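Local structure of hypothetical glycoside hydrolase (Parabacteroides distasonis, 3TAW) at residues 25-30 and 48-53. The protein is a presumed glycoside hydrolase of unestablished function, built as a five-bladed beta-propeller of the beta-fructosidase clan. Sequence-based numbering, arbitrary orientation.
Sequences PVIKPL and SDTFNP
Thr-50 meets Ile-27, Lys-28 and Pro-29 through its hydroxyl and its methyl group. The polar link is slight: OG1 of Thr-50 gives a weak hydrogen bond to O of Ile-27 at 3.2 Å, the one hydrogen bond between 25-30 and 48-53. With chi1 at 51°, OG1 sits between its own backbone N and carbonyl carbon, which brings the hydroxyl against the backbone of 27-29. There it also lies 3.2 Å from C of Lys-28 and close to N of Pro-29, a proline nitrogen with no hydrogen to offer.

The rest is van der Waals packing. CG2 of Ile-27, anti to the backbone N, comes within 3.8 Å of CB of Thr-50, the two side chains crossing at about a right angle, while the remainder of the isoleucine leads away from the strand. CG2 of Thr-50 reaches CA of Pro-29 at 3.9 Å. The proline ring rests on the start of the strand: its CG is 3.4 Å from O of Ser-48 and 3.7 Å from CA of Asp-49, whereas its CD faces OG1 of Thr-50.

The CB bonds of Ser-48 and Asp-49 point away from the loop, and OG of Ser-48 donates to OD2 of Asp-49 at 2.8 Å, approaching from above the carboxylate plane. A salt bridge from Arg-79 to the same oxygen and a hydrogen bond from Ser-343 to OD1 further fix this carboxylate.

Strand 49-58 is an outermost strand of its four-stranded antiparallel propeller blade. The loop packs over the face to which Thr-50 points, while the strand pairs edge to edge with 61-69, Ser-48 and Asp-49 forming a classic beta bulge opposite Glu-69. Val-26 and Ile-27 make a second classic bulge against Val-345 of strand 344-350, outside that sheet, and Lys-28 O accepts a hydrogen bond from Arg-96 of strand 95-96 at the sheet's far edge; the loop thus probably bridges neighbouring blades.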
ATOM      1  N   PRO A  25       1.169  13.858  12.851  1.00 16.66           N
ATOM      2  CA  PRO A  25       1.755  13.058  11.784  1.00 15.91           C
ATOM      3  C   PRO A  25       3.279  13.098  11.772  1.00 15.46           C
ATOM      4  O   PRO A  25       3.874  14.106  12.176  1.00 15.66           O
ATOM      5  CB  PRO A  25       1.232  13.727  10.509  1.00 16.27           C
ATOM      6  CG  PRO A  25       0.892  15.122  10.902  1.00 17.08           C
ATOM      7  CD  PRO A  25       0.700  15.169  12.376  1.00 17.13           C
ATOM      8  N   VAL A  26       3.888  12.034  11.267  1.00 14.39           N
ATOM      9  CA  VAL A  26       5.334  11.894  11.242  1.00 14.58           C
ATOM     10  C   VAL A  26       5.978  12.401   9.934  1.00 14.96           C
ATOM     11  O   VAL A  26       7.183  12.642   9.906  1.00 16.01           O
ATOM     12  CB  VAL A  26       5.769  10.448  11.564  1.00 14.50           C
ATOM     13  CG1 VAL A  26       5.343  10.082  12.985  1.00 14.70           C
ATOM     14  CG2 VAL A  26       5.224   9.469  10.525  1.00 14.14           C
ATOM     15  N   ILE A  27       5.180  12.547   8.863  1.00 14.95           N
ATOM     16  CA  ILE A  27       5.632  13.195   7.619  1.00 14.57           C
ATOM     17  C   ILE A  27       4.583  14.183   7.165  1.00 14.84           C
ATOM     18  O   ILE A  27       3.417  13.825   6.972  1.00 13.70           O
ATOM     19  CB  ILE A  27       5.906  12.224   6.440  1.00 14.81           C
ATOM     20  CG1 ILE A  27       6.809  11.068   6.877  1.00 15.79           C
ATOM     21  CG2 ILE A  27       6.454  12.998   5.168  1.00 15.14           C
ATOM     22  CD1 ILE A  27       8.279  11.356   6.907  1.00 16.65           C
ATOM     23  N   LYS A  28       5.021  15.430   7.016  1.00 14.83           N
ATOM     24  CA  LYS A  28       4.202  16.518   6.509  1.00 15.96           C
ATOM     25  C   LYS A  28       4.852  17.134   5.245  1.00 15.71           C
ATOM     26  O   LYS A  28       6.056  17.006   5.038  1.00 15.12           O
ATOM     27  CB  LYS A  28       4.102  17.595   7.571  1.00 17.59           C
ATOM     28  CG  LYS A  28       3.602  17.151   8.936  1.00 19.18           C
ATOM     29  CD  LYS A  28       3.674  18.322   9.936  1.00 22.03           C
ATOM     30  CE  LYS A  28       3.371  17.848  11.347  1.00 24.17           C
ATOM     31  NZ  LYS A  28       3.803  18.823  12.420  1.00 28.33           N
ATOM     32  N   PRO A  29       4.062  17.829   4.413  1.00 15.74           N
ATOM     33  CA  PRO A  29       4.613  18.540   3.248  1.00 16.01           C
ATOM     34  C   PRO A  29       5.727  19.528   3.580  1.00 16.30           C
ATOM     35  O   PRO A  29       5.761  20.111   4.686  1.00 16.95           O
ATOM     36  CB  PRO A  29       3.388  19.291   2.694  1.00 16.91           C
ATOM     37  CG  PRO A  29       2.252  18.422   3.067  1.00 16.91           C
ATOM     38  CD  PRO A  29       2.591  17.927   4.444  1.00 16.43           C
ATOM     39  N   LEU A  30       6.640  19.692   2.632  1.00 15.90           N
ATOM     40  CA  LEU A  30       7.732  20.678   2.735  1.00 16.24           C
ATOM     41  C   LEU A  30       7.916  21.336   1.364  1.00 16.58           C
ATOM     42  O   LEU A  30       7.487  20.796   0.354  1.00 16.65           O
ATOM     43  CB  LEU A  30       9.033  20.010   3.156  1.00 15.98           C
ATOM     44  CG  LEU A  30       9.124  19.394   4.568  1.00 16.10           C
ATOM     45  CD1 LEU A  30      10.407  18.568   4.653  1.00 15.62           C
ATOM     46  CD2 LEU A  30       9.009  20.467   5.702  1.00 17.09           C
ATOM     47  N   SER A  48       2.473  19.835  -1.436  1.00 17.51           N
ATOM     48  CA  SER A  48       1.024  19.807  -1.186  1.00 17.50           C
ATOM     49  C   SER A  48       0.580  18.780  -0.153  1.00 16.53           C
ATOM     50  O   SER A  48      -0.125  19.108   0.804  1.00 16.42           O
ATOM     51  CB  SER A  48       0.273  19.574  -2.493  1.00 18.75           C
ATOM     52  OG  SER A  48      -1.131  19.774  -2.299  1.00 20.22           O
ATOM     53  N   ASP A  49       0.971  17.532  -0.358  1.00 15.37           N
ATOM     54  CA  ASP A  49       0.489  16.419   0.483  1.00 15.01           C
ATOM     55  C   ASP A  49       1.530  15.301   0.488  1.00 14.09           C
ATOM     56  O   ASP A  49       2.161  15.058  -0.521  1.00 14.01           O
ATOM     57  CB  ASP A  49      -0.838  15.895  -0.048  1.00 15.83           C
ATOM     58  CG  ASP A  49      -1.969  16.930   0.042  1.00 16.54           C
ATOM     59  OD1 ASP A  49      -2.509  17.120   1.147  1.00 17.12           O
ATOM     60  OD2 ASP A  49      -2.316  17.549  -1.002  1.00 17.88           O
ATOM     61  N   THR A  50       1.692  14.634   1.624  1.00 13.43           N
ATOM     62  CA  THR A  50       2.650  13.538   1.790  1.00 12.79           C
ATOM     63  C   THR A  50       1.906  12.435   2.530  1.00 12.88           C
ATOM     64  O   THR A  50       1.572  12.597   3.707  1.00 12.85           O
ATOM     65  CB  THR A  50       3.890  13.970   2.607  1.00 12.72           C
ATOM     66  OG1 THR A  50       3.479  14.600   3.831  1.00 12.88           O
ATOM     67  CG2 THR A  50       4.765  14.921   1.781  1.00 12.78           C
ATOM     68  N   PHE A  51       1.639  11.317   1.844  1.00 12.53           N
ATOM     69  CA  PHE A  51       0.694  10.341   2.387  1.00 12.45           C
ATOM     70  C   PHE A  51       1.005   8.932   1.876  1.00 12.37           C
ATOM     71  O   PHE A  51       2.167   8.667   1.577  1.00 12.64           O
ATOM     72  CB  PHE A  51      -0.768  10.828   2.123  1.00 12.74           C
ATOM     73  CG  PHE A  51      -1.131  11.064   0.655  1.00 12.89           C
ATOM     74  CD1 PHE A  51      -0.597  12.148  -0.074  1.00 12.96           C
ATOM     75  CD2 PHE A  51      -2.101  10.288   0.041  1.00 12.97           C
ATOM     76  CE1 PHE A  51      -0.955  12.369  -1.383  1.00 13.48           C
ATOM     77  CE2 PHE A  51      -2.491  10.523  -1.286  1.00 13.51           C
ATOM     78  CZ  PHE A  51      -1.927  11.562  -2.001  1.00 13.48           C
ATOM     79  N   ASN A  52       0.009   8.035   1.922  1.00 12.34           N
ATOM     80  CA  ASN A  52       0.039   6.650   1.376  1.00 12.04           C
ATOM     81  C   ASN A  52       1.434   6.072   1.206  1.00 11.79           C
ATOM     82  O   ASN A  52       1.969   6.029   0.096  1.00 12.34           O
ATOM     83  CB  ASN A  52      -0.767   6.583   0.084  1.00 12.55           C
ATOM     84  CG  ASN A  52      -2.237   6.836   0.320  1.00 12.56           C
ATOM     85  OD1 ASN A  52      -2.624   7.116   1.459  1.00 12.86           O
ATOM     86  ND2 ASN A  52      -3.065   6.753  -0.737  1.00 12.89           N
ATOM     87  N   PRO A  53       2.018   5.621   2.311  1.00 12.03           N
ATOM     88  CA  PRO A  53       3.444   5.281   2.319  1.00 11.71           C
ATOM     89  C   PRO A  53       3.736   3.783   2.255  1.00 11.79           C
ATOM     90  O   PRO A  53       2.988   2.974   2.814  1.00 12.03           O
ATOM     91  CB  PRO A  53       3.877   5.804   3.681  1.00 11.83           C
ATOM     92  CG  PRO A  53       2.687   5.480   4.567  1.00 12.14           C
ATOM     93  CD  PRO A  53       1.488   5.772   3.685  1.00 11.91           C
TER